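Local coordinates for protein putative TetR family transcriptional regulator (Streptomyces coelicolor A3, PDB 3BQY) that probably acts as a transcriptional regulator of the TetR family, binding DNA through a helix-turn-helix motif to control gene expression, most likely as a repressor, at residues A[56-61]-A[85-90]; A[9-14]-A[51-56]. All coordinates share one frame; numbering follows the deposited sequence.

Contact 1: residues A[56-61]-A[85-90]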
loop_
_atom_site.group_PDB
_atom_site.type_symbol
_atom_site.label_atom_id
_atom_site.label_comp_id
_atom_site.label_asym_id
_atom_site.label_seq_id
_atom_site.Cartn_x
_atom_site.Cartn_y
_atom_site.Cartn_z
ATOM N N HIS A 56 9.919 5.507 -15.106
ATOM C CA HIS A 56 9.282 5.589 -16.419
ATOM C C HIS A 56 7.742 5.495 -16.386
ATOM O O HIS A 56 7.049 6.226 -17.127
ATOM C CB HIS A 56 9.844 4.510 -17.349
ATOM C CG HIS A 56 9.371 4.649 -18.761
ATOM N ND1 HIS A 56 8.383 3.853 -19.301
ATOM C CD2 HIS A 56 9.731 5.520 -19.732
ATOM C CE1 HIS A 56 8.178 4.206 -20.560
ATOM N NE2 HIS A 56 8.977 5.219 -20.842
HETATM N N MSE A 57 7.199 4.613 -15.534
HETATM C CA MSE A 57 5.752 4.434 -15.414
HETATM C C MSE A 57 5.056 5.735 -15.066
HETATM O O MSE A 57 3.938 5.965 -15.520
HETATM C CB MSE A 57 5.399 3.413 -14.299
HETATM C CG MSE A 57 5.768 2.007 -14.657
HETATM SE SE MSE A 57 5.276 0.914 -13.077
HETATM C CE MSE A 57 6.090 -0.699 -13.709
ATOM N N VAL A 58 5.704 6.572 -14.257
ATOM C CA VAL A 58 5.064 7.817 -13.790
ATOM C C VAL A 58 5.410 9.063 -14.610
ATOM O O VAL A 58 5.110 10.185 -14.198
ATOM C CB VAL A 58 5.273 8.044 -12.248
ATOM C CG1 VAL A 58 4.609 6.875 -11.472
ATOM C CG2 VAL A 58 6.776 8.080 -11.867
ATOM N N ASP A 59 6.050 8.863 -15.755
ATOM C CA ASP A 59 6.309 9.942 -16.707
ATOM C C ASP A 59 5.005 10.703 -16.989
ATOM O O ASP A 59 3.971 10.100 -17.273
ATOM C CB ASP A 59 6.835 9.344 -18.011
ATOM C CG ASP A 59 7.113 10.397 -19.049
ATOM O OD1 ASP A 59 7.867 11.361 -18.755
ATOM O OD2 ASP A 59 6.564 10.263 -20.164
ATOM N N GLY A 60 5.020 12.015 -16.857
ATOM C CA GLY A 60 3.800 12.741 -17.181
ATOM C C GLY A 60 2.729 12.820 -16.106
ATOM O O GLY A 60 1.812 13.629 -16.239
ATOM N N VAL A 61 2.833 12.021 -15.038
ATOM C CA VAL A 61 1.868 12.104 -13.943
ATOM C C VAL A 61 1.734 13.528 -13.376
ATOM O O VAL A 61 0.614 13.991 -13.168
ATOM C CB VAL A 61 2.141 11.058 -12.868
ATOM C CG1 VAL A 61 1.258 11.246 -11.647
ATOM C CG2 VAL A 61 1.914 9.629 -13.468
ATOM N N ARG A 85 -2.624 6.590 -9.913
ATOM C CA ARG A 85 -3.319 5.311 -9.993
ATOM C C ARG A 85 -3.329 4.740 -11.422
ATOM O O ARG A 85 -3.034 3.566 -11.632
ATOM C CB ARG A 85 -4.748 5.446 -9.454
ATOM C CG ARG A 85 -5.538 4.169 -9.574
ATOM C CD ARG A 85 -6.915 4.307 -8.937
ATOM N NE ARG A 85 -7.748 3.133 -9.186
ATOM C CZ ARG A 85 -8.656 3.042 -10.148
ATOM N NH1 ARG A 85 -8.880 4.076 -10.939
ATOM N NH2 ARG A 85 -9.351 1.921 -10.318
ATOM N N ALA A 86 -3.684 5.569 -12.386
ATOM C CA ALA A 86 -3.793 5.132 -13.770
ATOM C C ALA A 86 -2.433 4.668 -14.301
ATOM O O ALA A 86 -2.358 3.653 -14.999
ATOM C CB ALA A 86 -4.364 6.271 -14.638
ATOM N N ALA A 87 -1.369 5.391 -13.942
ATOM C CA ALA A 87 -0.021 5.055 -14.406
ATOM C C ALA A 87 0.400 3.703 -13.834
ATOM O O ALA A 87 1.057 2.933 -14.515
ATOM C CB ALA A 87 0.974 6.133 -14.007
ATOM N N LEU A 88 0.010 3.398 -12.592
ATOM C CA LEU A 88 0.379 2.109 -12.011
ATOM C C LEU A 88 -0.488 0.971 -12.542
ATOM O O LEU A 88 0.005 -0.150 -12.704
ATOM C CB LEU A 88 0.263 2.161 -10.483
ATOM C CG LEU A 88 1.116 3.256 -9.822
ATOM C CD1 LEU A 88 0.934 3.156 -8.289
ATOM C CD2 LEU A 88 2.603 3.185 -10.254
ATOM N N LEU A 89 -1.778 1.246 -12.786
ATOM C CA LEU A 89 -2.692 0.238 -13.365
ATOM C C LEU A 89 -2.350 -0.120 -14.812
ATOM O O LEU A 89 -2.762 -1.176 -15.302
ATOM C CB LEU A 89 -4.154 0.737 -13.307
ATOM C CG LEU A 89 -4.821 0.768 -11.913
ATOM C CD1 LEU A 89 -6.204 1.358 -12.073
ATOM C CD2 LEU A 89 -4.875 -0.624 -11.282
ATOM N N ALA A 90 -1.605 0.752 -15.486
ATOM C CA ALA A 90 -1.238 0.554 -16.903
ATOM C C ALA A 90 -0.267 -0.617 -17.072
ATOM O O ALA A 90 -0.065 -1.085 -18.182
ATOM C CB ALA A 90 -0.660 1.819 -17.503
HETATM O O HOH W 1 2.374 4.004 -16.772
#

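Contact 2: residues A[9-14]-A[51-56]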
loop_
_atom_site.group_PDB
_atom_site.type_symbol
_atom_site.label_atom_id
_atom_site.label_comp_id
_atom_site.label_asym_id
_atom_site.label_seq_id
_atom_site.Cartn_x
_atom_site.Cartn_y
_atom_site.Cartn_z
ATOM N N GLN A 9 11.840 -0.673 -21.625
ATOM C CA GLN A 9 10.617 -0.957 -22.371
ATOM C C GLN A 9 10.376 -2.462 -22.492
ATOM O O GLN A 9 9.267 -2.934 -22.299
ATOM C CB GLN A 9 10.656 -0.313 -23.762
ATOM C CG GLN A 9 9.315 -0.379 -24.486
ATOM C CD GLN A 9 8.156 0.195 -23.658
ATOM O OE1 GLN A 9 8.103 1.399 -23.402
ATOM N NE2 GLN A 9 7.233 -0.673 -23.226
ATOM N N THR A 10 11.421 -3.204 -22.818
ATOM C CA THR A 10 11.330 -4.667 -22.903
ATOM C C THR A 10 10.898 -5.280 -21.558
ATOM O O THR A 10 10.026 -6.161 -21.514
ATOM C CB THR A 10 12.636 -5.274 -23.433
ATOM O OG1 THR A 10 12.882 -4.754 -24.747
ATOM C CG2 THR A 10 12.540 -6.808 -23.531
ATOM N N ALA A 11 11.486 -4.785 -20.471
ATOM C CA ALA A 11 11.132 -5.217 -19.129
ATOM C C ALA A 11 9.662 -4.936 -18.798
ATOM O O ALA A 11 8.968 -5.807 -18.266
ATOM C CB ALA A 11 12.077 -4.589 -18.100
ATOM N N LEU A 12 9.168 -3.743 -19.147
ATOM C CA LEU A 12 7.750 -3.426 -18.990
ATOM C C LEU A 12 6.846 -4.351 -19.831
ATOM O O LEU A 12 5.763 -4.733 -19.378
ATOM C CB LEU A 12 7.475 -1.949 -19.348
ATOM C CG LEU A 12 8.097 -0.949 -18.346
ATOM C CD1 LEU A 12 8.059 0.451 -18.938
ATOM C CD2 LEU A 12 7.390 -0.976 -16.983
ATOM N N ASP A 13 7.280 -4.669 -21.052
ATOM C CA ASP A 13 6.575 -5.645 -21.896
ATOM C C ASP A 13 6.479 -7.004 -21.188
ATOM O O ASP A 13 5.386 -7.560 -21.063
ATOM C CB ASP A 13 7.299 -5.814 -23.238
ATOM C CG ASP A 13 7.121 -4.597 -24.161
ATOM O OD1 ASP A 13 6.201 -3.785 -23.918
ATOM O OD2 ASP A 13 7.890 -4.475 -25.151
ATOM N N LEU A 14 7.619 -7.488 -20.687
ATOM C CA LEU A 14 7.707 -8.764 -19.954
ATOM C C LEU A 14 6.800 -8.767 -18.728
ATOM O O LEU A 14 6.115 -9.749 -18.441
ATOM C CB LEU A 14 9.135 -9.028 -19.488
ATOM C CG LEU A 14 10.131 -9.711 -20.395
ATOM C CD1 LEU A 14 11.374 -9.950 -19.575
ATOM C CD2 LEU A 14 9.576 -11.052 -20.935
ATOM N N THR A 51 13.768 0.289 -10.332
ATOM C CA THR A 51 13.716 1.715 -10.024
ATOM C C THR A 51 13.498 2.522 -11.324
ATOM O O THR A 51 12.652 3.420 -11.376
ATOM C CB THR A 51 14.983 2.123 -9.244
ATOM O OG1 THR A 51 14.941 1.498 -7.948
ATOM C CG2 THR A 51 15.100 3.640 -9.094
ATOM N N ALA A 52 14.232 2.168 -12.379
ATOM C CA ALA A 52 14.091 2.830 -13.681
ATOM C C ALA A 52 12.700 2.608 -14.311
ATOM O O ALA A 52 12.119 3.537 -14.894
ATOM C CB ALA A 52 15.233 2.396 -14.648
HETATM N N MSE A 53 12.165 1.400 -14.147
HETATM C CA MSE A 53 10.813 1.069 -14.573
HETATM C C MSE A 53 9.767 1.929 -13.866
HETATM O O MSE A 53 8.893 2.512 -14.524
HETATM C CB MSE A 53 10.536 -0.419 -14.350
HETATM C CG MSE A 53 11.306 -1.331 -15.347
HETATM SE SE MSE A 53 11.358 -3.178 -14.697
HETATM C CE MSE A 53 9.503 -3.594 -15.082
ATOM N N ALA A 54 9.890 2.028 -12.549
ATOM C CA ALA A 54 8.949 2.793 -11.737
ATOM C C ALA A 54 8.985 4.276 -12.176
ATOM O O ALA A 54 7.944 4.909 -12.348
ATOM C CB ALA A 54 9.317 2.655 -10.261
ATOM N N GLU A 55 10.186 4.805 -12.392
ATOM C CA GLU A 55 10.363 6.203 -12.785
ATOM C C GLU A 55 9.737 6.444 -14.174
ATOM O O GLU A 55 9.052 7.436 -14.376
ATOM C CB GLU A 55 11.850 6.600 -12.700
ATOM C CG GLU A 55 12.228 7.869 -13.413
ATOM C CD GLU A 55 11.787 9.138 -12.676
ATOM O OE1 GLU A 55 11.202 9.065 -11.573
ATOM O OE2 GLU A 55 12.017 10.221 -13.242
ATOM N N HIS A 56 9.919 5.507 -15.106
ATOM C CA HIS A 56 9.282 5.589 -16.419
ATOM C C HIS A 56 7.742 5.495 -16.386
ATOM O O HIS A 56 7.049 6.226 -17.127
ATOM C CB HIS A 56 9.844 4.510 -17.349
ATOM C CG HIS A 56 9.371 4.649 -18.761
ATOM N ND1 HIS A 56 8.383 3.853 -19.301
ATOM C CD2 HIS A 56 9.731 5.520 -19.732
ATOM C CE1 HIS A 56 8.178 4.206 -20.560
ATOM N NE2 HIS A 56 8.977 5.219 -20.842
#

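Contact 1: residues A[56-61]-A[85-90]
Ala87 presses its methyl group into the backbone where helix 46-57 comes to an end, and this is the close part of the contact. Its CB lies 3.3 Å from the carbonyl O of Met57 and 3.7 Å from CG2 of Val61, so one methyl touches both a main-chain oxygen and a valine branch. Val61 presents CG2 because that methyl stands anti to its own carbonyl carbon, beside the backbone N, while CG1 is the branch anti to N (chi1 173°). Val58 fits less snugly: its CG1 stays 4.4 Å from CD2 of Leu88, whose end comes nearer than its start, a loose contact. In TetR-family proteins the helix that follows the helix-turn-helix runs into the ligand-binding domain, and here the join is a tight corner. Val58 is the first residue to leave helical geometry, and a type II turn from Val58 to Val61, with Gly60 at a positive phi of 83°, swings the chain round so that Val61 meets the same methyl as Met57 O. Helices 94-99 and 106-121 pack against this apolar side, with Phe98 on Val58 and Leu88, and Phe111 on Val61. The other side is looser and wet. A water donates to both Met57 O and Ala87 O, at 2.8 Å from each, and so ties together two carbonyls that cannot bond to each other. The side chain of the selenomethionine Met57 starts out toward helix 73-89 and also packs on Leu12 and Leu15 of helix 4-18.

Contact 2: residues A[9-14]-A[51-56]
The imidazole of His56 and the amide of Gln9 meet at the exposed end of this contact, their planes 78° apart. Gln9 OE1 approaches the ring obliquely, 4.0 Å from His56 CE1, and CD1 of Leu12 also comes in at a slant, 3.4 Å from His56 ND1; both are packing contacts. This is the crossing of helix 4-18 with helix 46-57, the first helix of the TetR DNA-binding domain against the one that follows its helix-turn-helix. The two segments run nearly at right angles, at -86°, with axes 10.1 Å apart. His56 reaches across because CG is anti to its backbone N (chi1 -172°), and Gln9, whose own bond to CB leaves the other helix, returns its amide by a bend at chi2. A weak hydrogen bond from Gln9 NE2 to OD1 of Asp13, one turn further on, may help to orient the amide.

Away from the histidine the interface is apolar and buried. Leu12 splits its branches, CD1 to the histidine and CD2 to Met53, and the leucine and selenomethionine chains lie alongside one another, pointing opposite ways. Val8 and Leu15 of the same first helix also touch Met53, as does Leu23 from the following loop, so other residues of the DNA-binding domain line it too. The nearly extended chi2 of Met53 carries its selenium to Ala11 CB at 3.8 Å, and a bend at chi3 then turns CE alone, to 3.9 Å from Leu12 CD2.

In the fold
Both contacts use helix 46-57, in series along the chain: contact 2 closes first, joining the helix to helix 4-18 of the DNA-binding domain, and contact 1 then joins its C-terminal end and the following turn to helix 73-89 of the C-terminal domain. Their centres lie 11 Å apart, and His56 belongs to both segment pairs. They also touch directly, Met57 CE packing 3.5 Å from Leu12 CD2. Helix 46-57 therefore spans the boundary between the two domains. As in other TetR-family regulators, a shift in the C-terminal domain could reach the predicted helix-turn-helix, residues 24-43, by this route.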